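Local coordinates for protein putative Glycerophosphoryl diester phosphodiesterase (Silicibacter pomeroyi, PDB 3L12) that is a putative member of the glycerophosphoryl diester phosphodiesterase family, a magnesium-binding protein built on a TIM-barrel fold, at residues 25-30 / 109-114; 36-41 / 130-135; 172-175 / 179-182. All coordinates share one frame; numbering follows the deposited sequence.

Contact 1. Residues 25-30 / 109-114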
loop_
_atom_site.group_PDB
_atom_site.type_symbol
_atom_site.label_atom_id
_atom_site.label_comp_id
_atom_site.label_asym_id
_atom_site.label_seq_id
_atom_site.Cartn_x
_atom_site.Cartn_y
_atom_site.Cartn_z
ATOM N N GLY A 25 -9.465 5.858 2.843
ATOM C CA GLY A 25 -8.138 5.795 2.275
ATOM C C GLY A 25 -8.030 4.462 1.556
ATOM O O GLY A 25 -8.558 4.275 0.442
ATOM N N ALA A 26 -7.352 3.486 2.164
ATOM C CA ALA A 26 -7.192 2.139 1.595
ATOM C C ALA A 26 -7.090 1.183 2.780
ATOM O O ALA A 26 -6.026 0.696 3.091
ATOM C CB ALA A 26 -5.981 2.027 0.759
ATOM N N ARG A 27 -8.213 0.975 3.454
ATOM C CA ARG A 27 -8.249 0.172 4.658
ATOM C C ARG A 27 -7.671 -1.236 4.483
ATOM O O ARG A 27 -7.158 -1.833 5.417
ATOM C CB ARG A 27 -9.692 0.124 5.171
ATOM C CG ARG A 27 -9.957 -0.834 6.352
ATOM C CD ARG A 27 -11.332 -0.676 6.972
ATOM N NE ARG A 27 -12.425 -0.968 6.026
ATOM C CZ ARG A 27 -13.659 -1.254 6.339
ATOM N NH1 ARG A 27 -14.068 -1.309 7.611
ATOM N NH2 ARG A 27 -14.522 -1.562 5.379
ATOM N N GLY A 28 -7.776 -1.841 3.308
ATOM C CA GLY A 28 -7.104 -3.140 3.118
ATOM C C GLY A 28 -5.587 -3.140 3.117
ATOM O O GLY A 28 -4.994 -4.201 3.279
ATOM N N VAL A 29 -4.942 -1.971 2.938
ATOM C CA VAL A 29 -3.510 -1.800 2.795
ATOM C C VAL A 29 -2.816 -1.024 3.970
ATOM O O VAL A 29 -1.736 -1.368 4.399
ATOM C CB VAL A 29 -3.153 -1.096 1.433
ATOM C CG1 VAL A 29 -1.614 -1.105 1.209
ATOM C CG2 VAL A 29 -3.962 -1.774 0.262
HETATM N N MSE A 30 -3.471 0.029 4.442
HETATM C CA MSE A 30 -2.998 0.909 5.437
HETATM C C MSE A 30 -4.059 1.176 6.488
HETATM O O MSE A 30 -5.208 1.075 6.214
HETATM C CB MSE A 30 -2.625 2.263 4.816
HETATM C CG MSE A 30 -1.363 2.128 3.984
HETATM SE SE MSE A 30 0.315 1.877 4.861
HETATM C CE MSE A 30 0.629 3.738 5.348
ATOM N N THR A 109 -8.793 -10.325 16.363
ATOM C CA THR A 109 -10.173 -9.950 16.336
ATOM C C THR A 109 -10.858 -10.209 14.981
ATOM O O THR A 109 -10.228 -10.354 13.954
ATOM C CB THR A 109 -10.336 -8.442 16.673
ATOM O OG1 THR A 109 -9.856 -7.606 15.596
ATOM C CG2 THR A 109 -9.603 -8.089 18.031
ATOM N N VAL A 110 -12.178 -10.210 15.037
ATOM C CA VAL A 110 -13.020 -10.365 13.826
ATOM C C VAL A 110 -12.622 -9.281 12.814
ATOM O O VAL A 110 -12.347 -9.560 11.646
ATOM C CB VAL A 110 -14.501 -10.307 14.196
ATOM C CG1 VAL A 110 -15.435 -10.279 12.903
ATOM C CG2 VAL A 110 -14.945 -11.534 15.114
ATOM N N TYR A 111 -12.553 -8.048 13.286
ATOM C CA TYR A 111 -12.273 -6.941 12.414
ATOM C C TYR A 111 -10.863 -7.046 11.865
ATOM O O TYR A 111 -10.675 -6.850 10.642
ATOM C CB TYR A 111 -12.440 -5.638 13.147
ATOM C CG TYR A 111 -12.505 -4.412 12.271
ATOM C CD1 TYR A 111 -13.706 -3.950 11.787
ATOM C CD2 TYR A 111 -11.377 -3.634 12.058
ATOM C CE1 TYR A 111 -13.773 -2.754 11.036
ATOM C CE2 TYR A 111 -11.429 -2.460 11.317
ATOM C CZ TYR A 111 -12.651 -2.031 10.827
ATOM O OH TYR A 111 -12.702 -0.841 10.116
ATOM N N GLY A 112 -9.874 -7.422 12.694
ATOM C CA GLY A 112 -8.507 -7.592 12.240
ATOM C C GLY A 112 -8.368 -8.657 11.161
ATOM O O GLY A 112 -7.589 -8.505 10.189
ATOM N N ARG A 113 -9.105 -9.757 11.331
ATOM C CA ARG A 113 -9.094 -10.830 10.351
ATOM C C ARG A 113 -9.667 -10.416 9.009
ATOM O O ARG A 113 -9.368 -11.082 7.992
ATOM C CB ARG A 113 -9.778 -12.104 10.860
ATOM C CG ARG A 113 -8.920 -12.856 11.873
ATOM C CD ARG A 113 -9.538 -14.263 12.204
ATOM N NE ARG A 113 -10.888 -14.158 12.748
ATOM C CZ ARG A 113 -11.183 -13.941 14.024
ATOM N NH1 ARG A 113 -10.213 -13.839 14.939
ATOM N NH2 ARG A 113 -12.447 -13.849 14.404
ATOM N N ARG A 114 -10.516 -9.388 8.998
ATOM C CA ARG A 114 -11.069 -8.898 7.735
ATOM C C ARG A 114 -9.950 -8.307 6.876
ATOM O O ARG A 114 -10.006 -8.437 5.635
ATOM C CB ARG A 114 -12.118 -7.831 7.944
ATOM C CG ARG A 114 -13.379 -8.293 8.545
ATOM C CD ARG A 114 -14.251 -7.153 8.851
ATOM N NE ARG A 114 -14.708 -6.387 7.698
ATOM C CZ ARG A 114 -15.554 -5.354 7.821
ATOM N NH1 ARG A 114 -16.050 -4.985 9.023
ATOM N NH2 ARG A 114 -15.928 -4.707 6.771
#

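Contact 2. Residues 36-41 / 130-135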
loop_
_atom_site.group_PDB
_atom_site.type_symbol
_atom_site.label_atom_id
_atom_site.label_comp_id
_atom_site.label_asym_id
_atom_site.label_seq_id
_atom_site.Cartn_x
_atom_site.Cartn_y
_atom_site.Cartn_z
ATOM N N GLU A 36 -1.389 8.876 6.899
ATOM C CA GLU A 36 -0.484 7.944 6.221
ATOM C C GLU A 36 -1.189 7.118 5.144
ATOM O O GLU A 36 -0.672 6.951 4.012
ATOM C CB GLU A 36 0.241 7.063 7.268
ATOM C CG GLU A 36 1.097 7.854 8.315
ATOM C CD GLU A 36 0.339 8.619 9.413
ATOM O OE1 GLU A 36 -0.900 8.626 9.480
ATOM O OE2 GLU A 36 0.987 9.267 10.250
ATOM N N GLY A 37 -2.368 6.624 5.454
ATOM C CA GLY A 37 -3.140 5.826 4.535
ATOM C C GLY A 37 -3.697 6.661 3.396
ATOM O O GLY A 37 -3.800 6.191 2.255
ATOM N N PHE A 38 -4.031 7.940 3.690
ATOM C CA PHE A 38 -4.525 8.804 2.614
ATOM C C PHE A 38 -3.432 9.130 1.621
ATOM O O PHE A 38 -3.671 9.098 0.426
ATOM C CB PHE A 38 -5.220 10.077 3.145
ATOM C CG PHE A 38 -6.488 9.819 3.903
ATOM C CD1 PHE A 38 -7.566 9.183 3.292
ATOM C CD2 PHE A 38 -6.620 10.165 5.252
ATOM C CE1 PHE A 38 -8.754 8.949 3.992
ATOM C CE2 PHE A 38 -7.789 9.900 5.946
ATOM C CZ PHE A 38 -8.864 9.313 5.310
ATOM N N ALA A 39 -2.225 9.380 2.111
ATOM C CA ALA A 39 -1.117 9.651 1.221
ATOM C C ALA A 39 -0.789 8.452 0.376
ATOM O O ALA A 39 -0.477 8.586 -0.817
ATOM C CB ALA A 39 0.111 10.073 2.012
ATOM N N PHE A 40 -0.815 7.258 0.978
ATOM C CA PHE A 40 -0.589 6.050 0.214
ATOM C C PHE A 40 -1.646 5.943 -0.937
ATOM O O PHE A 40 -1.312 5.669 -2.109
ATOM C CB PHE A 40 -0.728 4.780 1.069
ATOM C CG PHE A 40 -1.042 3.561 0.213
ATOM C CD1 PHE A 40 -0.053 3.078 -0.637
ATOM C CD2 PHE A 40 -2.328 2.996 0.150
ATOM C CE1 PHE A 40 -0.298 2.009 -1.494
ATOM C CE2 PHE A 40 -2.562 1.947 -0.714
ATOM C CZ PHE A 40 -1.544 1.459 -1.530
ATOM N N THR A 41 -2.903 6.183 -0.586
ATOM C CA THR A 41 -4.029 6.051 -1.526
ATOM C C THR A 41 -3.816 6.938 -2.708
ATOM O O THR A 41 -3.993 6.502 -3.889
ATOM C CB THR A 41 -5.372 6.317 -0.812
ATOM O OG1 THR A 41 -5.502 5.348 0.248
ATOM C CG2 THR A 41 -6.575 6.131 -1.739
ATOM N N GLY A 130 -9.232 19.116 9.601
ATOM C CA GLY A 130 -8.385 20.193 9.063
ATOM C C GLY A 130 -7.056 19.690 8.545
ATOM O O GLY A 130 -6.564 20.152 7.517
ATOM N N GLU A 131 -6.482 18.723 9.257
ATOM C CA GLU A 131 -5.214 18.128 8.854
ATOM C C GLU A 131 -5.339 17.356 7.575
ATOM O O GLU A 131 -4.451 17.392 6.745
ATOM C CB GLU A 131 -4.654 17.221 9.958
ATOM C CG GLU A 131 -4.218 18.020 11.152
ATOM C CD GLU A 131 -3.903 17.218 12.389
ATOM O OE1 GLU A 131 -4.443 16.116 12.608
ATOM O OE2 GLU A 131 -3.100 17.748 13.214
ATOM N N LEU A 132 -6.412 16.600 7.433
ATOM C CA LEU A 132 -6.639 15.892 6.203
ATOM C C LEU A 132 -6.862 16.878 5.060
ATOM O O LEU A 132 -6.352 16.691 3.956
ATOM C CB LEU A 132 -7.807 14.927 6.356
ATOM C CG LEU A 132 -8.214 14.271 5.048
ATOM C CD1 LEU A 132 -7.049 13.413 4.402
ATOM C CD2 LEU A 132 -9.434 13.443 5.289
ATOM N N LEU A 133 -7.617 17.948 5.301
ATOM C CA LEU A 133 -7.881 18.880 4.206
ATOM C C LEU A 133 -6.612 19.625 3.803
ATOM O O LEU A 133 -6.427 19.885 2.623
ATOM C CB LEU A 133 -9.008 19.838 4.554
ATOM C CG LEU A 133 -10.361 19.156 4.798
ATOM C CD1 LEU A 133 -11.363 20.224 5.227
ATOM C CD2 LEU A 133 -10.971 18.286 3.611
ATOM N N ASP A 134 -5.752 19.960 4.761
ATOM C CA ASP A 134 -4.448 20.575 4.479
ATOM C C ASP A 134 -3.586 19.650 3.574
ATOM O O ASP A 134 -2.991 20.079 2.535
ATOM C CB ASP A 134 -3.734 20.863 5.798
ATOM C CG ASP A 134 -2.552 21.817 5.660
ATOM O OD1 ASP A 134 -2.445 22.569 4.671
ATOM O OD2 ASP A 134 -1.757 21.865 6.598
ATOM N N LEU A 135 -3.534 18.381 3.949
ATOM C CA LEU A 135 -2.832 17.387 3.163
ATOM C C LEU A 135 -3.386 17.338 1.735
ATOM O O LEU A 135 -2.622 17.400 0.771
ATOM C CB LEU A 135 -2.964 16.006 3.804
ATOM C CG LEU A 135 -2.418 14.793 3.043
ATOM C CD1 LEU A 135 -0.908 14.920 2.958
ATOM C CD2 LEU A 135 -2.786 13.476 3.712
#

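Contact 3. Residues 172-175 / 179-182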
loop_
_atom_site.group_PDB
_atom_site.type_symbol
_atom_site.label_atom_id
_atom_site.label_comp_id
_atom_site.label_asym_id
_atom_site.label_seq_id
_atom_site.Cartn_x
_atom_site.Cartn_y
_atom_site.Cartn_z
ATOM N N ALA A 172 -16.665 25.006 8.104
ATOM C CA ALA A 172 -15.610 25.961 8.439
ATOM C C ALA A 172 -14.261 25.393 8.020
ATOM O O ALA A 172 -13.416 26.126 7.446
ATOM C CB ALA A 172 -15.617 26.307 9.936
ATOM N N ASP A 173 -14.060 24.105 8.274
ATOM C CA ASP A 173 -12.810 23.447 7.835
ATOM C C ASP A 173 -12.694 23.388 6.329
ATOM O O ASP A 173 -11.640 23.733 5.756
ATOM C CB ASP A 173 -12.697 22.027 8.384
ATOM C CG ASP A 173 -12.239 21.967 9.828
ATOM O OD1 ASP A 173 -11.725 22.958 10.380
ATOM O OD2 ASP A 173 -12.439 20.890 10.431
ATOM N N VAL A 174 -13.767 22.950 5.661
ATOM C CA VAL A 174 -13.776 22.845 4.195
ATOM C C VAL A 174 -13.443 24.204 3.568
ATOM O O VAL A 174 -12.611 24.306 2.647
ATOM C CB VAL A 174 -15.138 22.309 3.672
ATOM C CG1 VAL A 174 -15.200 22.373 2.155
ATOM C CG2 VAL A 174 -15.384 20.864 4.135
ATOM N N ARG A 175 -14.070 25.257 4.106
ATOM C CA ARG A 175 -13.851 26.615 3.614
ATOM C C ARG A 175 -12.432 27.138 3.890
ATOM O O ARG A 175 -11.809 27.734 2.985
ATOM C CB ARG A 175 -14.939 27.544 4.162
ATOM C CG ARG A 175 -16.276 27.165 3.578
ATOM C CD ARG A 175 -17.340 28.181 3.751
ATOM N NE ARG A 175 -18.527 27.705 3.036
ATOM C CZ ARG A 175 -19.717 27.420 3.563
ATOM N NH1 ARG A 175 -20.000 27.635 4.855
ATOM N NH2 ARG A 175 -20.686 27.017 2.746
HETATM N N MSE A 179 -11.554 23.774 -0.045
HETATM C CA MSE A 179 -11.853 22.491 -0.610
HETATM C C MSE A 179 -13.277 22.357 -1.129
HETATM O O MSE A 179 -13.713 21.250 -1.491
HETATM C CB MSE A 179 -11.486 21.383 0.412
HETATM C CG MSE A 179 -10.010 21.092 0.492
HETATM SE SE MSE A 179 -9.221 20.368 -1.106
HETATM C CE MSE A 179 -8.587 21.954 -2.068
ATOM N N GLU A 180 -14.018 23.470 -1.218
ATOM C CA GLU A 180 -15.363 23.397 -1.772
ATOM C C GLU A 180 -15.409 22.720 -3.160
ATOM O O GLU A 180 -16.286 21.923 -3.404
ATOM C CB GLU A 180 -16.061 24.759 -1.854
ATOM C CG GLU A 180 -16.165 25.492 -0.532
ATOM C CD GLU A 180 -15.013 26.463 -0.299
ATOM O OE1 GLU A 180 -13.863 26.202 -0.722
ATOM O OE2 GLU A 180 -15.293 27.537 0.267
ATOM N N PRO A 181 -14.448 23.003 -4.068
ATOM C CA PRO A 181 -14.554 22.389 -5.407
ATOM C C PRO A 181 -14.376 20.893 -5.494
ATOM O O PRO A 181 -14.598 20.290 -6.581
ATOM C CB PRO A 181 -13.407 23.055 -6.193
ATOM C CG PRO A 181 -13.146 24.329 -5.494
ATOM C CD PRO A 181 -13.363 23.999 -4.025
ATOM N N ARG A 182 -13.947 20.288 -4.393
ATOM C CA ARG A 182 -13.748 18.842 -4.337
ATOM C C ARG A 182 -14.617 18.106 -3.335
ATOM O O ARG A 182 -14.599 16.865 -3.305
ATOM C CB ARG A 182 -12.303 18.581 -3.922
ATOM C CG ARG A 182 -11.246 18.953 -4.969
ATOM C CD ARG A 182 -11.323 18.004 -6.120
ATOM N NE ARG A 182 -10.170 18.196 -6.975
ATOM C CZ ARG A 182 -10.119 19.076 -7.953
ATOM N NH1 ARG A 182 -11.159 19.840 -8.216
ATOM N NH2 ARG A 182 -9.010 19.198 -8.675
HETATM O O HOH W 1 -13.048 29.090 0.904
#

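Contact 1. Residues 25-30 / 109-114
At the mouth of the barrel, the loop that follows strand 19-23 meets the short helix 110-114 through Arg27, Tyr111 and Arg114. Arg27 NH1 donates to Tyr111 OH at 2.9 Å, with an N-H...O angle of 161°, and the phenol oxygen lies in the guanidinium plane, so the bond uses an edge N-H of the group rather than its face. The same oxygen rests near the Arg27 chain, with CD 3.4 Å from Tyr111 OH. Guanidinium and phenol planes are 61° apart and the two side chains cross at about a right angle, which rules out a stack. Tyr111 reaches across because its ring carbon CG stands anti to the backbone N (chi1 -166°), while the Arg27 chain runs extended until it bends at its third torsion. The loop is the one joining the first strand of a TIM barrel to its first helix, and the Arg27 side chain is about 8 Å from the bound magnesium ion, close to the site formed by Glu50, Asp52 and Glu149. The main polar partner of Tyr111 OH is Glu32, to whose OE1 it is hydrogen-bonded, while Arg27 NH2 forms a salt bridge with Asp296. In one of its two deposited conformers Arg114 arrives obliquely, its NH2 3.7 Å from Arg27 NH2; this approach is tentative, and nearby Asp296 and Glu32 would probably ease the meeting of like charges. At the start of helix 110-114, Thr109 is the N-cap, its OG1 accepting from Gly112 N at 2.9 Å. In the opposite segment Ala26 O takes two backbone donors, Val29 N at 2.9 Å and Met30 N, and both bonds close the turn that carries Arg27.

Contact 2. Residues 36-41 / 130-135
Phe38 and Leu132 meet at about a right angle, the leucine fork lying against the aromatic ring. The closest approach is 3.4 Å, between Leu132 CD1 and Phe38 CD2, and the same methyl is 3.7 Å from Phe38 CG. The other branch lies over one face of the ring, with Leu132 CD2 4.0 Å from Phe38 CE2, so the two methyls follow one side of the ring from its root toward its far end. The first torsions differ: Phe38 holds CG anti to the carbonyl carbon (chi1 -66°), whereas Leu132 turns CG anti to the backbone N (chi1 173°). One helical turn further on, Leu135 sends CD2 to within 4.2 Å of Phe38 CB and packs beside Ala39, at the less buried margin of the contact. The interface between the segments is apolar, and its inner side is closed by strand 48-55, where Phe51 touches both Phe38 and Leu132 and Leu49 touches Phe38. The short helix axes come no closer than 10.9 Å, a separation that large side chains bridge, and their N-to-C directions differ by 25°. Both helices therefore run nearly the same way, with Phe38 level with Leu132 and Ala39 with Leu135. Such near-parallel helices, packed together over a strand of the inner barrel, are characteristic of the outer layer of the TIM-barrel fold.

Contact 3. Residues 172-175 / 179-182
Val174 and Met179 are joined by a backbone bond at the C-terminal end of helix 160-176, where an alpha-beta connection of the TIM barrel turns toward strand 183-187. Met179 N donates to Val174 O at 2.9 Å with an N-H...O angle of 168°; the donor is tilted somewhat from the carbonyl plane, and the C=O...N angle is 154°. This nearly linear bond gives the late helical carbonyl a partner five residues ahead and draws the returning chain against the helix. Val174 CG1, anti to its own amide nitrogen (chi1 173°), packs against the turn, 3.7 Å from Glu180 N and 4.2 Å from Met179 CB. That methyl cannot satisfy the amide it abuts: Glu180 N is buried by the contact and has no partner in the model. The carbonyls of the turn are satisfied, since Met179 O accepts from Arg182 N and from Thr183 OG1, and Glu180 O from Gln7 NE2. Glu180 itself bends at its second torsion and brings its carboxylate back to the helix, across the stem of Arg175. Its OE2 lies 3.5 Å from Arg175 CG, so the contact is with the aliphatic stem; the ionic groups remain apart, Arg175 NE being 4.3 Å from Glu180 OE2, too far for a salt bridge. Arg175 NH2 has weak partners, a long ion pair with Asp202 and a weak bond to Gln199 O. Arg182 is held by other parts of the chain, with NE bonded to Ala143 O and its guanidinium in a cation-pi contact with Tyr145. One water joins the two segments, donating at 2.8 Å to Arg175 O and at 2.8 Å to Glu180 OE2.

In the fold
From the N terminus, strand 19-23 leads into 25-30 and then helix 35-43, so the first segments of contacts 1 and 2 are near neighbours. Their partners follow in the same order, 109-114 before 130-135; the two contacts therefore cross, and each closes a long excursion of roughly eighty to ninety residues. They also touch, through Gly25 and Met30 against helix 35-43. Contact 3 comes later, in series, and closes only the short turn between helix 160-176 and strand 183-187. It meets contact 2 where Leu133 packs on Asp173 and Val174, but lies about 14 Å from contact 1 at the nearest atoms, across the chain's centre.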